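Local atomic coordinates of uncharacterized protein (Acinetobacter baumannii, PDB entry 4PUX), a protein that is of unknown function but folds as an antiparallel beta-barrel of the DUF3237 family, a member of the AOC-barrel clan. Residues A[39-44]-A[63-68]; A[20-25]-A[150-155]; A[76-81]-A[90-95]; A[119-124]-A[142-147]. All blocks are in the same frame, centred on the assembly; numbering follows the deposited sequence. Where two conformers were deposited one is given.

How the contacts relate
All four contacts are antiparallel strand pairings in one curled sheet of the barrel. Contacts 1 and 3 join hairpin partners and are linked, since strands 54-67 and 73-83 are neighbours; contact 4 adjoins contact 3 through strands 88-99 and 118-127. Contact 2 joins strands 12-21 and 151-159 across more than 120 residues and, adjoining contacts 1 and 4, completes the ring. Each mixes buried and more exposed side chains. Contact 1 buries Asp63, Gln65 and Ile41, contact 3 a threonine pair and Tyr79, contact 4 Phe120 and Ile122. Contacts 2 and 3 meet inside, where the hydroxyls of Tyr154 and Tyr79 are probably hydrogen-bonded, whereas lysines, Arg78 and waters mark their outer sides.

Contact 1: residues A[39-44]-A[63-68]; sequences RIIPIT and DWQIVD
Arg39 to Ile41 run antiparallel to Asp63 to Gln65, the strand axes 4.9 Å apart at their closest, with Arg39-Gln65 and Ile41-Asp63 as hydrogen-bonded pairs and Ile40-Trp64 as the non-hydrogen-bonded pair between them. Two backbone bonds close each hydrogen-bonded pair. On the face that carries Arg39, Ile41, Asp63 and Gln65, the side chains of Arg39 and Gln65 lie alongside each other and point the same way. The arginine chain bends at chi3 (69°), which brings NH1 to Gln65 OE1 at 3.1 Å; the oxygen sits in the guanidinium plane, although the nitrogen is tilted from the plane of the amide. With CG anti to the backbone N (chi1 -172°) and the chain extended beyond it, Gln65 carries its amide out beside Arg39. The other end of the amide, NE2, makes a weak bond to Asp63 OD2 at 3.2 Å, so both ends of the glutamine head have polar partners. Ile41 packs its CD1 against this head, 3.7 Å from Gln65 NE2, and Val67 CG2 meets the aliphatic part of the arginine at Arg39 CD, also at 3.7 Å. On the opposite face Ile40 places CG2 over the five-membered ring of Trp64 in a CH-pi contact, 4.2 Å from its centroid, while Ile40 CG1 reaches Trp64 CD1 at 3.8 Å. This hairpin of strands 36-49 and 54-67 forms part of the barrel wall and is flanked by strand 27-33, where Glu28 forms a salt bridge with Arg39, and by strand 73-83, where Asp76 N is hydrogen-bonded to Asp63 OD1.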
loop_
_atom_site.group_PDB
_atom_site.type_symbol
_atom_site.label_atom_id
_atom_site.label_comp_id
_atom_site.label_asym_id
_atom_site.label_seq_id
_atom_site.Cartn_x
_atom_site.Cartn_y
_atom_site.Cartn_z
ATOM N N ARG A 39 -11.213 -7.643 7.742
ATOM C CA ARG A 39 -10.991 -6.389 8.468
ATOM C C ARG A 39 -11.193 -5.230 7.472
ATOM O O ARG A 39 -10.576 -5.223 6.393
ATOM C CB ARG A 39 -9.555 -6.323 9.052
ATOM C CG ARG A 39 -9.164 -7.570 9.833
ATOM C CD ARG A 39 -7.781 -7.442 10.428
ATOM N NE ARG A 39 -7.732 -6.464 11.501
ATOM C CZ ARG A 39 -6.878 -5.443 11.594
ATOM N NH1 ARG A 39 -5.916 -5.248 10.703
ATOM N NH2 ARG A 39 -6.945 -4.651 12.650
ATOM N N ILE A 40 -12.059 -4.270 7.807
ATOM C CA ILE A 40 -12.324 -3.098 6.939
ATOM C C ILE A 40 -11.750 -1.905 7.665
ATOM O O ILE A 40 -12.208 -1.522 8.745
ATOM C CB ILE A 40 -13.815 -2.953 6.586
ATOM C CG1 ILE A 40 -14.338 -4.231 5.906
ATOM C CG2 ILE A 40 -14.054 -1.681 5.743
ATOM C CD1 ILE A 40 -15.845 -4.256 5.672
ATOM N N ILE A 41 -10.638 -1.424 7.131
ATOM C CA ILE A 41 -9.769 -0.418 7.759
ATOM C C ILE A 41 -9.921 0.946 7.024
ATOM O O ILE A 41 -9.410 1.106 5.893
ATOM C CB ILE A 41 -8.296 -0.872 7.685
ATOM C CG1 ILE A 41 -8.103 -2.280 8.268
ATOM C CG2 ILE A 41 -7.356 0.178 8.329
ATOM C CD1 ILE A 41 -6.829 -2.954 7.873
ATOM N N PRO A 42 -10.751 1.853 7.551
ATOM C CA PRO A 42 -10.952 3.151 6.881
ATOM C C PRO A 42 -9.698 3.970 6.640
ATOM O O PRO A 42 -8.842 4.074 7.505
ATOM C CB PRO A 42 -11.919 3.891 7.808
ATOM C CG PRO A 42 -12.639 2.841 8.521
ATOM C CD PRO A 42 -11.541 1.803 8.797
ATOM N N ILE A 43 -9.634 4.532 5.436
ATOM C CA ILE A 43 -8.600 5.498 5.063
ATOM C C ILE A 43 -9.180 6.909 5.203
ATOM O O ILE A 43 -10.110 7.270 4.499
ATOM C CB ILE A 43 -8.072 5.237 3.621
ATOM C CG1 ILE A 43 -7.310 3.886 3.619
ATOM C CG2 ILE A 43 -7.240 6.447 3.107
ATOM C CD1 ILE A 43 -7.081 3.330 2.242
ATOM N N THR A 44 -8.618 7.702 6.132
ATOM C CA THR A 44 -9.228 8.977 6.515
ATOM C C THR A 44 -8.553 10.210 5.947
ATOM O O THR A 44 -9.119 11.324 5.985
ATOM C CB THR A 44 -9.286 9.066 8.088
ATOM O OG1 THR A 44 -7.966 8.978 8.633
ATOM C CG2 THR A 44 -10.158 7.925 8.641
ATOM N N ASP A 63 -8.949 -0.154 3.308
ATOM C CA ASP A 63 -8.356 -1.466 3.005
ATOM C C ASP A 63 -9.361 -2.538 3.419
ATOM O O ASP A 63 -9.719 -2.644 4.622
ATOM C CB ASP A 63 -7.005 -1.651 3.726
ATOM C CG ASP A 63 -6.304 -2.969 3.405
ATOM O OD1 ASP A 63 -6.790 -3.737 2.566
ATOM O OD2 ASP A 63 -5.186 -3.175 3.979
ATOM N N TRP A 64 -9.863 -3.280 2.431
ATOM C CA TRP A 64 -10.693 -4.473 2.665
ATOM C C TRP A 64 -9.736 -5.691 2.763
ATOM O O TRP A 64 -9.398 -6.294 1.753
ATOM C CB TRP A 64 -11.728 -4.644 1.541
ATOM C CG TRP A 64 -12.885 -3.670 1.604
ATOM C CD1 TRP A 64 -14.124 -3.947 2.170
ATOM C CD2 TRP A 64 -12.949 -2.284 1.197
ATOM N NE1 TRP A 64 -14.932 -2.859 2.079
ATOM C CE2 TRP A 64 -14.256 -1.819 1.511
ATOM C CE3 TRP A 64 -12.066 -1.416 0.553
ATOM C CZ2 TRP A 64 -14.695 -0.518 1.207
ATOM C CZ3 TRP A 64 -12.522 -0.110 0.220
ATOM C CH2 TRP A 64 -13.815 0.303 0.524
ATOM N N GLN A 65 -9.243 -5.943 3.981
ATOM C CA GLN A 65 -8.159 -6.865 4.234
ATOM C C GLN A 65 -8.652 -8.229 4.661
ATOM O O GLN A 65 -9.734 -8.344 5.262
ATOM C CB GLN A 65 -7.290 -6.249 5.378
ATOM C CG GLN A 65 -5.999 -6.940 5.679
ATOM C CD GLN A 65 -5.189 -6.216 6.745
ATOM O OE1 GLN A 65 -5.345 -6.481 7.949
ATOM N NE2 GLN A 65 -4.368 -5.242 6.313
ATOM N N ILE A 66 -7.842 -9.249 4.367
ATOM C CA ILE A 66 -8.059 -10.622 4.846
ATOM C C ILE A 66 -6.769 -11.040 5.556
ATOM O O ILE A 66 -5.680 -10.866 5.009
ATOM C CB ILE A 66 -8.352 -11.632 3.711
ATOM C CG1 ILE A 66 -9.608 -11.233 2.926
ATOM C CG2 ILE A 66 -8.505 -13.080 4.271
ATOM C CD1 ILE A 66 -9.709 -11.909 1.578
ATOM N N VAL A 67 -6.900 -11.536 6.799
ATOM C CA VAL A 67 -5.749 -12.040 7.557
ATOM C C VAL A 67 -5.966 -13.537 7.762
ATOM O O VAL A 67 -6.956 -13.946 8.435
ATOM C CB VAL A 67 -5.580 -11.336 8.911
ATOM C CG1 VAL A 67 -4.340 -11.858 9.660
ATOM C CG2 VAL A 67 -5.494 -9.801 8.689
ATOM N N ASP A 68 -5.054 -14.351 7.244
ATOM C CA ASP A 68 -5.188 -15.814 7.333
ATOM C C ASP A 68 -4.667 -16.346 8.681
ATOM O O ASP A 68 -4.269 -15.550 9.562
ATOM C CB ASP A 68 -4.615 -16.511 6.088
ATOM C CG ASP A 68 -3.100 -16.649 6.081
ATOM O OD1 ASP A 68 -2.423 -16.288 7.088
ATOM O OD2 ASP A 68 -2.609 -17.136 5.025
#

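Contact 2: residues A[20-25]-A[150-155]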
loop_
_atom_site.group_PDB
_atom_site.type_symbol
_atom_site.label_atom_id
_atom_site.label_comp_id
_atom_site.label_asym_id
_atom_site.label_seq_id
_atom_site.Cartn_x
_atom_site.Cartn_y
_atom_site.Cartn_z
ATOM N N VAL A 20 -0.267 7.493 4.721
ATOM C CA VAL A 20 -1.710 7.220 4.774
ATOM C C VAL A 20 -2.171 7.209 6.236
ATOM O O VAL A 20 -1.607 6.497 7.093
ATOM C CB VAL A 20 -2.074 5.855 4.106
ATOM C CG1 VAL A 20 -3.595 5.731 4.002
ATOM C CG2 VAL A 20 -1.399 5.705 2.690
ATOM N N ASP A 21 -3.207 7.991 6.500
ATOM C CA ASP A 21 -3.806 8.074 7.853
ATOM C C ASP A 21 -4.988 7.074 7.928
ATOM O O ASP A 21 -5.839 7.036 7.021
ATOM C CB ASP A 21 -4.323 9.483 8.121
ATOM C CG ASP A 21 -3.217 10.477 8.410
ATOM O OD1 ASP A 21 -2.146 10.052 8.848
ATOM O OD2 ASP A 21 -3.410 11.705 8.202
ATOM N N LEU A 22 -5.035 6.315 9.035
ATOM C CA LEU A 22 -6.091 5.306 9.311
ATOM C C LEU A 22 -6.775 5.691 10.645
ATOM O O LEU A 22 -6.805 4.902 11.598
ATOM C CB LEU A 22 -5.460 3.912 9.406
ATOM C CG LEU A 22 -4.529 3.550 8.265
ATOM C CD1 LEU A 22 -3.877 2.207 8.555
ATOM C CD2 LEU A 22 -5.270 3.538 6.929
ATOM N N ASN A 23 -7.273 6.943 10.716
ATOM C CA ASN A 23 -7.686 7.528 11.996
ATOM C C ASN A 23 -9.196 7.300 12.316
ATOM O O ASN A 23 -9.972 8.230 12.589
ATOM C CB ASN A 23 -7.338 9.035 12.036
ATOM C CG ASN A 23 -5.826 9.344 12.025
ATOM O OD1 ASN A 23 -5.427 10.484 11.650
ATOM N ND2 ASN A 23 -5.021 8.416 12.382
ATOM N N ALA A 24 -9.587 6.039 12.240
ATOM C CA ALA A 24 -10.938 5.581 12.550
ATOM C C ALA A 24 -10.849 4.150 13.048
ATOM O O ALA A 24 -9.884 3.451 12.755
ATOM C CB ALA A 24 -11.848 5.643 11.298
ATOM N N PRO A 25 -11.852 3.709 13.829
ATOM C CA PRO A 25 -11.789 2.320 14.273
ATOM C C PRO A 25 -11.905 1.308 13.109
ATOM O O PRO A 25 -12.588 1.559 12.104
ATOM C CB PRO A 25 -13.000 2.184 15.227
ATOM C CG PRO A 25 -13.469 3.570 15.483
ATOM C CD PRO A 25 -13.014 4.436 14.347
ATOM N N LYS A 150 -1.579 3.670 13.616
ATOM C CA LYS A 150 -2.747 3.854 12.740
ATOM C C LYS A 150 -2.381 4.697 11.508
ATOM O O LYS A 150 -2.978 5.753 11.221
ATOM C CB LYS A 150 -3.902 4.470 13.518
ATOM C CG LYS A 150 -4.493 3.522 14.558
ATOM C CD LYS A 150 -5.629 4.223 15.336
ATOM C CE LYS A 150 -5.879 3.577 16.681
ATOM N NZ LYS A 150 -6.292 2.181 16.557
ATOM N N ALA A 151 -1.348 4.235 10.827
ATOM C CA ALA A 151 -0.806 4.869 9.608
ATOM C C ALA A 151 0.017 3.852 8.848
ATOM O O ALA A 151 0.502 2.869 9.411
ATOM C CB ALA A 151 0.087 6.077 9.963
ATOM N N VAL A 152 0.081 4.029 7.536
ATOM C CA VAL A 152 1.010 3.302 6.670
ATOM C C VAL A 152 1.836 4.329 5.874
ATOM O O VAL A 152 1.288 5.275 5.278
ATOM C CB VAL A 152 0.265 2.371 5.682
ATOM C CG1 VAL A 152 1.245 1.737 4.667
ATOM C CG2 VAL A 152 -0.473 1.291 6.449
ATOM N N ILE A 153 3.143 4.166 5.911
ATOM C CA ILE A 153 4.090 4.975 5.140
ATOM C C ILE A 153 4.654 4.094 4.034
ATOM O O ILE A 153 5.072 2.947 4.304
ATOM C CB ILE A 153 5.317 5.411 6.011
ATOM C CG1 ILE A 153 4.869 6.029 7.341
ATOM C CG2 ILE A 153 6.248 6.361 5.214
ATOM C CD1 ILE A 153 4.089 7.268 7.203
ATOM N N TYR A 154 4.691 4.580 2.803
ATOM C CA TYR A 154 5.321 3.813 1.723
ATOM C C TYR A 154 5.962 4.666 0.655
ATOM O O TYR A 154 5.555 5.818 0.421
ATOM C CB TYR A 154 4.328 2.818 1.109
ATOM C CG TYR A 154 3.119 3.365 0.309
ATOM C CD1 TYR A 154 3.230 3.659 -1.085
ATOM C CD2 TYR A 154 1.873 3.461 0.886
ATOM C CE1 TYR A 154 2.137 4.032 -1.855
ATOM C CE2 TYR A 154 0.772 3.837 0.148
ATOM C CZ TYR A 154 0.897 4.111 -1.231
ATOM O OH TYR A 154 -0.229 4.490 -1.948
ATOM N N ASP A 155 7.018 4.136 0.077
ATOM C CA ASP A 155 7.692 4.730 -1.072
ATOM C C ASP A 155 7.123 4.101 -2.362
ATOM O O ASP A 155 7.163 2.869 -2.527
ATOM C CB ASP A 155 9.203 4.458 -1.014
ATOM C CG ASP A 155 9.898 5.139 0.148
ATOM O OD1 ASP A 155 9.444 6.204 0.614
ATOM O OD2 ASP A 155 10.925 4.604 0.591
HETATM O O HOH W 1 -1.806 8.817 11.322
HETATM O O HOH W 2 -7.761 2.210 14.340
#
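Val20 and Tyr154 meet obliquely, the valine CG2 lying 3.8 Å from the tyrosine CE2 without settling over the ring or at its rim. Tyr154 carries CG between its backbone N and carbonyl carbon (chi1 68°), and its ring leans across toward the neighbouring strand to reach Val20, whose own backbone partner is Val152, two residues before the tyrosine. Leu22 approaches Val152 at a slant too: its CD1 comes within 4.1 Å of Val152 CG2. These four side chains form the apolar side of the contact. On the other side of the sheet Asp21 stands beside Ala151, whose small CB lies 3.4 Å from Val20 O. Two backbone bonds join Val20 and Val152, and a third, Leu22 N to Lys150 O, extends the pairing past the end of strand 12-21; there the donor stands above the carbonyl plane. Lys150 lays its aliphatic chain near the carbonyl of Leu22, with CB 3.5 Å from Leu22 O, and then bends at its last torsion. Its NZ donates to a water at 2.7 Å that also binds Ala24 O. Another water bridges Asp21 OD1 and Lys150 O. Chemically, the pairing is two-sided. Branched aliphatic groups pack next to Tyr154, whose hydroxyl is hydrogen-bonded to Tyr79 inside the barrel, while at the inverse gamma turn centred on Asn23 water joins the strand ends and links the lysine ammonium to the carbonyl of Ala24.

Contact 3: residues A[76-81]-A[90-95]. With EDO (1,2-ethanediol), chain D.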
loop_
_atom_site.group_PDB
_atom_site.type_symbol
_atom_site.label_atom_id
_atom_site.label_comp_id
_atom_site.label_asym_id
_atom_site.label_seq_id
_atom_site.Cartn_x
_atom_site.Cartn_y
_atom_site.Cartn_z
ATOM N N ASP A 76 -6.210 -5.008 -0.110
ATOM C CA ASP A 76 -7.108 -4.683 -1.260
ATOM C C ASP A 76 -7.804 -3.340 -0.981
ATOM O O ASP A 76 -8.735 -3.283 -0.168
ATOM C CB ASP A 76 -8.130 -5.794 -1.507
ATOM C CG ASP A 76 -8.879 -5.641 -2.826
ATOM O OD1 ASP A 76 -9.481 -4.571 -3.053
ATOM O OD2 ASP A 76 -8.867 -6.603 -3.606
ATOM N N THR A 77 -7.264 -2.263 -1.531
ATOM C CA THR A 77 -7.717 -0.921 -1.213
ATOM C C THR A 77 -8.394 -0.202 -2.364
ATOM O O THR A 77 -8.103 -0.429 -3.552
ATOM C CB THR A 77 -6.550 0.017 -0.709
ATOM O OG1 THR A 77 -5.716 0.345 -1.822
ATOM C CG2 THR A 77 -5.683 -0.648 0.427
ATOM N N ARG A 78 -9.245 0.767 -1.995
ATOM C CA ARG A 78 -9.741 1.841 -2.905
ATOM C C ARG A 78 -9.671 3.157 -2.124
ATOM O O ARG A 78 -10.208 3.215 -1.018
ATOM C CB ARG A 78 -11.181 1.595 -3.347
ATOM C CG ARG A 78 -11.359 0.328 -4.137
ATOM C CD ARG A 78 -12.795 0.146 -4.664
ATOM N NE ARG A 78 -12.910 -1.121 -5.400
ATOM C CZ ARG A 78 -14.031 -1.562 -5.984
ATOM N NH1 ARG A 78 -15.178 -0.884 -5.834
ATOM N NH2 ARG A 78 -14.017 -2.703 -6.683
ATOM N N TYR A 79 -8.999 4.175 -2.651
ATOM C CA TYR A 79 -8.962 5.500 -2.078
ATOM C C TYR A 79 -8.722 6.569 -3.111
ATOM O O TYR A 79 -8.765 6.278 -4.339
ATOM C CB TYR A 79 -8.044 5.564 -0.865
ATOM C CG TYR A 79 -6.572 5.173 -0.962
ATOM C CD1 TYR A 79 -6.172 3.845 -1.088
ATOM C CD2 TYR A 79 -5.576 6.116 -0.692
ATOM C CE1 TYR A 79 -4.830 3.480 -1.011
ATOM C CE2 TYR A 79 -4.248 5.768 -0.614
ATOM C CZ TYR A 79 -3.866 4.456 -0.709
ATOM O OH TYR A 79 -2.540 4.117 -0.549
ATOM N N LEU A 80 -8.551 7.830 -2.674
ATOM C CA LEU A 80 -8.704 8.994 -3.570
ATOM C C LEU A 80 -7.696 10.097 -3.269
ATOM O O LEU A 80 -7.547 10.490 -2.110
ATOM C CB LEU A 80 -10.139 9.498 -3.526
ATOM C CG LEU A 80 -10.524 10.634 -4.451
ATOM C CD1 LEU A 80 -10.332 10.238 -5.928
ATOM C CD2 LEU A 80 -11.981 11.017 -4.221
ATOM N N LEU A 81 -6.930 10.476 -4.288
ATOM C CA LEU A 81 -5.880 11.506 -4.195
ATOM C C LEU A 81 -6.378 12.827 -4.772
ATOM O O LEU A 81 -7.066 12.831 -5.830
ATOM C CB LEU A 81 -4.637 11.073 -4.963
ATOM C CG LEU A 81 -4.141 9.632 -4.762
ATOM C CD1 LEU A 81 -2.882 9.383 -5.551
ATOM C CD2 LEU A 81 -3.952 9.322 -3.269
ATOM N N TYR A 90 -8.054 8.358 -8.652
ATOM C CA TYR A 90 -8.573 7.143 -7.977
ATOM C C TYR A 90 -7.462 6.089 -7.923
ATOM O O TYR A 90 -6.861 5.767 -8.961
ATOM C CB TYR A 90 -9.815 6.633 -8.738
ATOM C CG TYR A 90 -10.251 5.204 -8.451
ATOM C CD1 TYR A 90 -10.280 4.682 -7.136
ATOM C CD2 TYR A 90 -10.774 4.426 -9.483
ATOM C CE1 TYR A 90 -10.675 3.354 -6.902
ATOM C CE2 TYR A 90 -11.192 3.110 -9.265
ATOM C CZ TYR A 90 -11.214 2.608 -7.958
ATOM O OH TYR A 90 -11.595 1.313 -7.667
ATOM N N LEU A 91 -7.104 5.658 -6.707
ATOM C CA LEU A 91 -6.021 4.712 -6.485
ATOM C C LEU A 91 -6.580 3.383 -5.931
ATOM O O LEU A 91 -7.384 3.387 -4.960
ATOM C CB LEU A 91 -4.987 5.344 -5.497
ATOM C CG LEU A 91 -3.794 4.461 -5.080
ATOM C CD1 LEU A 91 -2.991 4.001 -6.261
ATOM C CD2 LEU A 91 -2.906 5.210 -4.066
ATOM N N GLN A 92 -6.048 2.280 -6.460
ATOM C CA GLN A 92 -6.251 0.908 -5.957
ATOM C C GLN A 92 -4.868 0.312 -5.653
ATOM O O GLN A 92 -3.982 0.353 -6.509
ATOM C CB GLN A 92 -6.965 0.029 -6.983
ATOM C CG GLN A 92 -8.382 0.486 -7.316
ATOM C CD GLN A 92 -8.914 -0.121 -8.597
ATOM O OE1 GLN A 92 -8.783 0.474 -9.713
ATOM N NE2 GLN A 92 -9.362 -1.339 -8.498
ATOM N N THR A 93 -4.690 -0.246 -4.448
ATOM C CA THR A 93 -3.476 -0.993 -4.134
ATOM C C THR A 93 -3.857 -2.433 -3.733
ATOM O O THR A 93 -4.936 -2.704 -3.187
ATOM C CB THR A 93 -2.610 -0.333 -3.033
ATOM O OG1 THR A 93 -3.257 -0.473 -1.761
ATOM C CG2 THR A 93 -2.377 1.163 -3.312
ATOM N N LYS A 94 -2.941 -3.336 -4.012
ATOM C CA LYS A 94 -3.037 -4.765 -3.703
ATOM C C LYS A 94 -1.659 -5.260 -3.279
ATOM O O LYS A 94 -0.639 -4.763 -3.748
ATOM C CB LYS A 94 -3.545 -5.556 -4.909
ATOM C CG LYS A 94 -5.040 -5.261 -5.270
ATOM C CD LYS A 94 -5.472 -5.959 -6.487
ATOM C CE LYS A 94 -6.968 -5.782 -6.741
ATOM N NZ LYS A 94 -7.326 -4.370 -7.139
ATOM N N GLY A 95 -1.624 -6.247 -2.402
ATOM C CA GLY A 95 -0.352 -6.831 -2.027
ATOM C C GLY A 95 -0.415 -7.642 -0.745
ATOM O O GLY A 95 -1.478 -8.161 -0.397
HETATM C C1 EDO D . -1.437 -0.079 0.749
HETATM O O1 EDO D . -2.039 -0.861 1.640
HETATM C C2 EDO D . -2.224 1.169 0.413
HETATM O O2 EDO D . -2.423 2.097 1.461
HETATM O O HOH W 3 -8.262 -2.871 -4.832
HETATM O O HOH W 4 -10.602 -2.478 -6.421
#
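Hydroxyl pairing marks the contact between Thr77 and Thr93, whose OG1 atoms are hydrogen-bonded at 2.6 Å. Both place OG1 between backbone N and carbonyl carbon (chi1 72° in each), which turns the two oxygens toward each other. The backbone adds Thr77 N to Thr93 O and a reciprocal pair of bonds between Tyr79 and Leu91. Apolar packing centres on Tyr79 and Leu91, which lie side by side; Leu91 CD2 sits over one ring face in a CH-pi contact, 4.0 Å from the centroid. These residues belong to the hairpin of strands 73-83 and 88-99, and their face looks into the barrel, where Tyr79 OH, a partner of Tyr154, is also hydrogen-bonded at 2.9 Å to O2 of an ethanediol probably taken from the crystallisation liquor. On the opposite face of the sheet, Arg78 is extended and passes Tyr90 with its guanidinium nearly perpendicular to the ring, CD lying 3.4 Å from Tyr90 OH. Water-mediated links complete this outer side. One water accepts from Arg78 NE and Gln92 NE2. Another accepts from Lys94 NZ and donates to Asp76 OD1 and Thr77 O, joining opposite charges whose nearest charged atoms, Asp76 OD2 and Lys94 NZ, remain 4.5 Å apart.

Contact 4: residues A[119-124]-A[142-147]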
loop_
_atom_site.group_PDB
_atom_site.type_symbol
_atom_site.label_atom_id
_atom_site.label_comp_id
_atom_site.label_asym_id
_atom_site.label_seq_id
_atom_site.Cartn_x
_atom_site.Cartn_y
_atom_site.Cartn_z
ATOM N N TYR A 119 7.748 -8.068 5.689
ATOM C CA TYR A 119 7.609 -7.952 4.237
ATOM C C TYR A 119 6.256 -7.256 3.979
ATOM O O TYR A 119 5.229 -7.770 4.418
ATOM C CB TYR A 119 7.569 -9.323 3.598
ATOM C CG TYR A 119 7.508 -9.256 2.078
ATOM C CD1 TYR A 119 6.268 -9.172 1.389
ATOM C CD2 TYR A 119 8.677 -9.261 1.316
ATOM C CE1 TYR A 119 6.217 -9.110 -0.001
ATOM C CE2 TYR A 119 8.638 -9.226 -0.093
ATOM C CZ TYR A 119 7.392 -9.116 -0.746
ATOM O OH TYR A 119 7.358 -9.052 -2.149
ATOM N N PHE A 120 6.269 -6.064 3.368
ATOM C CA PHE A 120 5.029 -5.282 3.136
ATOM C C PHE A 120 5.243 -4.541 1.815
ATOM O O PHE A 120 5.824 -3.448 1.779
ATOM C CB PHE A 120 4.759 -4.378 4.341
ATOM C CG PHE A 120 3.441 -3.616 4.324
ATOM C CD1 PHE A 120 2.447 -3.823 3.355
ATOM C CD2 PHE A 120 3.169 -2.744 5.388
ATOM C CE1 PHE A 120 1.249 -3.108 3.415
ATOM C CE2 PHE A 120 1.990 -2.025 5.428
ATOM C CZ PHE A 120 1.023 -2.234 4.457
ATOM N N LYS A 121 4.727 -5.139 0.748
ATOM C CA LYS A 121 4.899 -4.675 -0.635
ATOM C C LYS A 121 3.545 -4.652 -1.331
ATOM O O LYS A 121 2.685 -5.506 -1.084
ATOM C CB LYS A 121 5.923 -5.531 -1.438
ATOM C CG LYS A 121 7.293 -5.746 -0.765
ATOM C CD LYS A 121 8.005 -4.460 -0.558
ATOM C CE LYS A 121 9.522 -4.571 -0.517
ATOM N NZ LYS A 121 10.004 -4.791 0.841
ATOM N N ILE A 122 3.365 -3.652 -2.204
ATOM C CA ILE A 122 2.125 -3.471 -2.934
ATOM C C ILE A 122 2.341 -3.184 -4.431
ATOM O O ILE A 122 3.410 -2.695 -4.842
ATOM C CB ILE A 122 1.271 -2.312 -2.323
ATOM C CG1 ILE A 122 2.060 -0.985 -2.287
ATOM C CG2 ILE A 122 0.806 -2.686 -0.924
ATOM C CD1 ILE A 122 1.217 0.242 -1.940
ATOM N N THR A 123 1.283 -3.435 -5.205
ATOM C CA THR A 123 1.120 -2.924 -6.585
ATOM C C THR A 123 0.069 -1.808 -6.569
ATOM O O THR A 123 -0.804 -1.780 -5.666
ATOM C CB THR A 123 0.707 -4.025 -7.580
ATOM O OG1 THR A 123 -0.572 -4.560 -7.217
ATOM C CG2 THR A 123 1.729 -5.144 -7.596
HETATM N N MSE A 124 0.158 -0.909 -7.536
HETATM C CA MSE A 124 -0.660 0.293 -7.566
HETATM C C MSE A 124 -1.292 0.474 -8.962
HETATM O O MSE A 124 -0.598 0.366 -9.960
HETATM C CB MSE A 124 0.216 1.533 -7.245
HETATM C CG MSE A 124 0.978 1.431 -5.941
HETATM SE SE MSE A 124 2.180 2.917 -5.632
HETATM C CE MSE A 124 0.950 4.359 -5.272
ATOM N N VAL A 142 4.656 0.147 -8.086
ATOM C CA VAL A 142 4.814 -0.660 -6.896
ATOM C C VAL A 142 5.215 0.205 -5.697
ATOM O O VAL A 142 5.648 1.336 -5.845
ATOM C CB VAL A 142 5.874 -1.768 -7.072
ATOM C CG1 VAL A 142 5.433 -2.734 -8.172
ATOM C CG2 VAL A 142 7.244 -1.182 -7.392
ATOM N N GLY A 143 4.992 -0.313 -4.516
ATOM C CA GLY A 143 5.339 0.352 -3.267
ATOM C C GLY A 143 6.000 -0.541 -2.245
ATOM O O GLY A 143 5.727 -1.740 -2.183
ATOM N N SER A 144 6.870 0.059 -1.431
ATOM C CA SER A 144 7.502 -0.589 -0.276
ATOM C C SER A 144 7.023 0.136 0.962
ATOM O O SER A 144 7.228 1.352 1.085
ATOM C CB SER A 144 9.013 -0.497 -0.372
ATOM O OG SER A 144 9.644 -1.082 0.751
ATOM N N ALA A 145 6.316 -0.575 1.819
ATOM C CA ALA A 145 5.504 0.008 2.910
ATOM C C ALA A 145 5.949 -0.410 4.312
ATOM O O ALA A 145 6.610 -1.452 4.489
ATOM C CB ALA A 145 4.027 -0.397 2.702
HETATM N N MSE A 146 5.503 0.352 5.292
HETATM C CA MSE A 146 5.675 0.050 6.698
HETATM C C MSE A 146 4.489 0.585 7.521
HETATM O O MSE A 146 4.041 1.739 7.327
HETATM C CB MSE A 146 7.006 0.635 7.189
HETATM C CG MSE A 146 7.356 0.299 8.630
HETATM SE SE MSE A 146 8.955 1.131 9.220
HETATM C CE MSE A 146 10.197 0.177 8.032
ATOM N N ARG A 147 3.950 -0.236 8.409
ATOM C CA ARG A 147 2.966 0.218 9.405
ATOM C C ARG A 147 3.624 1.096 10.491
ATOM O O ARG A 147 4.751 0.807 10.944
ATOM C CB ARG A 147 2.378 -0.975 10.139
ATOM C CG ARG A 147 1.124 -1.566 9.612
ATOM C CD ARG A 147 0.702 -2.512 10.745
ATOM N NE ARG A 147 -0.692 -2.866 10.894
ATOM C CZ ARG A 147 -1.101 -3.752 11.807
ATOM N NH1 ARG A 147 -0.205 -4.348 12.581
ATOM N NH2 ARG A 147 -2.384 -4.058 11.936
#
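Phe120 presents a ring face to Ala145, whose CB stands over the ring centre 3.5 Å from the centroid and only 7° off the normal. The phenylalanine CG is anti to the backbone N (chi1 -174°), and chi2 near zero (7°) turns the ring face to the methyl group; Arg147 N lies at the ring edge, 4.0 Å from Phe120 CE2. Next on this face is Ile122, opposite Gly143. With CG1 held between backbone N and carbonyl carbon, the isoleucine packs directly on the bare glycine backbone, CG1 being 3.7 Å from Gly143 CA. Met124, a selenomethionine, is extended at chi2 and brings SE to 3.8 Å from Val142 O. On the outer face Lys121 folds at chi2 and chi4, bringing CE to 3.7 Å from Ser144 OG. Backbone bonds link Ile122 and Gly143 in both directions, and Ala145 N donates to Phe120 O. Phe120, Ile122 and Met124 lie on the buried side of the barrel wall. Strand 118-127 is bordered on its other side by strand 88-99, with Ile122 on Thr93 and Met124 on Leu91, while strand 151-159 follows strand 141-147 in the sheet and sends Val152 against Phe120 and Tyr154 against Ala145 and Met124.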